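Local coordinates for protein IRMA (Escherichia coli CFT073, PDB 5EK5) that is a secreted virulence-associated protein with a fibronectin-like fold, thought to mimic interleukin receptors, though its precise function is not established, at residues Val104-Leu108 with Ser109-Pro113. Sequence-based numbering, arbitrary orientation.
Sequences VSLPL and SVFDP. With EDO (1,2-ethanediol), chain F.
Leu-108, Ser-109 and Val-110 form a single short 3-10 turn, closed by a weak bond from Val-110 N to Pro-107 O and a shorter one, 3.2 Å, from Phe-111 N to Leu-108 O. Each bond spans three residues, as in a 3-10 turn. A water donates to both Leu-108 O (3.3 Å) and Phe-111 O (3.0 Å), bridging the two carbonyls.

Leu-106, Val-110 and Phe-111 pack beside this turn. Phe-111 CG stands anti to its own carbonyl carbon (chi1 -73°), which sets CG beside the backbone N and turns the ring back toward Leu-106 and Leu-108. Leu-108 O sits at the ring edge, 3.7 Å from CD2 of Phe-111. Leu-106 meets the same ring obliquely, its CD2 4.2 Å from Phe-111 CZ, and the two side chains cross at about a right angle. The other methyl of Leu-106, CD1, lies 4.3 Å from Val-110 CG2. That valine methyl also rests 3.5 Å from Pro-107 O, beside the weak bond. Leu-108 CD2 makes a looser contact with Phe-111 CE2.

The turn links the two sheets of the sandwich: within this chain, strand 102-105 edges one and strand 111-113 the other. Leu-106 and Phe-111 both touch Ala-95 of strand 89-99, while Phe-111 also packs on Ile-9 and Ile-11 of strand 9-19. Val-123 of the second subunit packs on Leu-108 and Phe-111.

The chemistry is therefore divided. Leu-108 O accepts from Phe-111 N and from the water, which ties the turn to the start of strand 111-113. The buried side chains Leu-106, Val-110 and Phe-111 make an apolar cluster where the chain passes from sheet to sheet.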
loop_
_atom_site.group_PDB
_atom_site.type_symbol
_atom_site.label_atom_id
_atom_site.label_comp_id
_atom_site.label_asym_id
_atom_site.label_seq_id
_atom_site.Cartn_x
_atom_site.Cartn_y
_atom_site.Cartn_z
ATOM N N VAL B 104 15.167 -21.647 -10.779
ATOM C CA VAL B 104 14.989 -22.099 -9.400
ATOM C C VAL B 104 13.623 -21.691 -8.842
ATOM O O VAL B 104 13.156 -20.556 -9.031
ATOM C CB VAL B 104 16.127 -21.582 -8.459
ATOM C CG1 VAL B 104 16.016 -20.083 -8.210
ATOM C CG2 VAL B 104 16.122 -22.327 -7.121
ATOM N N SER B 105 13.014 -22.640 -8.134
ATOM C CA SER B 105 11.710 -22.469 -7.491
ATOM C C SER B 105 11.796 -21.577 -6.262
ATOM O O SER B 105 12.709 -21.717 -5.455
ATOM C CB SER B 105 11.116 -23.830 -7.109
ATOM O OG SER B 105 9.795 -23.724 -6.595
ATOM N N LEU B 106 10.850 -20.654 -6.128
ATOM C CA LEU B 106 10.841 -19.725 -5.004
ATOM C C LEU B 106 9.729 -20.048 -4.009
ATOM O O LEU B 106 8.557 -20.106 -4.383
ATOM C CB LEU B 106 10.690 -18.290 -5.508
ATOM C CG LEU B 106 10.704 -17.200 -4.439
ATOM C CD1 LEU B 106 12.102 -17.035 -3.876
ATOM C CD2 LEU B 106 10.193 -15.893 -5.019
ATOM N N PRO B 107 10.102 -20.276 -2.738
ATOM C CA PRO B 107 9.151 -20.537 -1.651
ATOM C C PRO B 107 8.137 -19.409 -1.498
ATOM O O PRO B 107 8.520 -18.240 -1.463
ATOM C CB PRO B 107 10.049 -20.632 -0.413
ATOM C CG PRO B 107 11.386 -21.011 -0.947
ATOM C CD PRO B 107 11.497 -20.320 -2.270
ATOM N N LEU B 108 6.859 -19.761 -1.405
ATOM C CA LEU B 108 5.794 -18.767 -1.361
ATOM C C LEU B 108 5.743 -18.048 -0.013
ATOM O O LEU B 108 5.111 -17.000 0.116
ATOM C CB LEU B 108 4.444 -19.422 -1.660
ATOM C CG LEU B 108 4.304 -20.099 -3.027
ATOM C CD1 LEU B 108 2.844 -20.378 -3.347
ATOM C CD2 LEU B 108 4.945 -19.260 -4.126
ATOM N N SER B 109 6.412 -18.615 0.989
ATOM C CA SER B 109 6.452 -18.022 2.324
ATOM C C SER B 109 7.215 -16.700 2.339
ATOM O O SER B 109 7.044 -15.884 3.246
ATOM C CB SER B 109 7.079 -18.999 3.321
ATOM O OG SER B 109 8.357 -19.427 2.883
ATOM N N VAL B 110 8.053 -16.497 1.328
ATOM C CA VAL B 110 8.825 -15.269 1.184
ATOM C C VAL B 110 7.911 -14.051 1.044
ATOM O O VAL B 110 8.215 -12.965 1.546
ATOM C CB VAL B 110 9.767 -15.355 -0.043
ATOM C CG1 VAL B 110 10.311 -13.983 -0.421
ATOM C CG2 VAL B 110 10.903 -16.320 0.229
ATOM N N PHE B 111 6.769 -14.248 0.392
ATOM C CA PHE B 111 5.853 -13.149 0.101
ATOM C C PHE B 111 5.105 -12.627 1.322
ATOM O O PHE B 111 4.674 -13.390 2.186
ATOM C CB PHE B 111 4.844 -13.571 -0.968
ATOM C CG PHE B 111 5.431 -13.678 -2.343
ATOM C CD1 PHE B 111 5.786 -12.538 -3.046
ATOM C CD2 PHE B 111 5.621 -14.914 -2.938
ATOM C CE1 PHE B 111 6.329 -12.630 -4.315
ATOM C CE2 PHE B 111 6.161 -15.013 -4.208
ATOM C CZ PHE B 111 6.515 -13.871 -4.897
ATOM N N ASP B 112 4.959 -11.307 1.373
ATOM C CA ASP B 112 4.140 -10.650 2.381
ATOM C C ASP B 112 3.042 -9.872 1.659
ATOM O O ASP B 112 3.155 -8.662 1.469
ATOM C CB ASP B 112 4.998 -9.719 3.236
ATOM C CG ASP B 112 4.250 -9.149 4.419
ATOM O OD1 ASP B 112 3.199 -9.708 4.777
ATOM O OD2 ASP B 112 4.711 -8.137 4.989
ATOM N N PRO B 113 1.966 -10.569 1.261
ATOM C CA PRO B 113 0.929 -10.022 0.381
ATOM C C PRO B 113 -0.021 -9.047 1.070
ATOM O O PRO B 113 -0.222 -9.139 2.274
ATOM C CB PRO B 113 0.169 -11.271 -0.059
ATOM C CG PRO B 113 0.267 -12.168 1.122
ATOM C CD PRO B 113 1.645 -11.941 1.693
HETATM C C1 EDO F . 0.280 -10.379 5.109
HETATM O O1 EDO F . -0.787 -11.144 4.620
HETATM C C2 EDO F . -0.214 -8.968 5.418
HETATM O O2 EDO F . 0.659 -8.056 4.812
HETATM O O HOH W 1 2.900 -15.752 2.164
#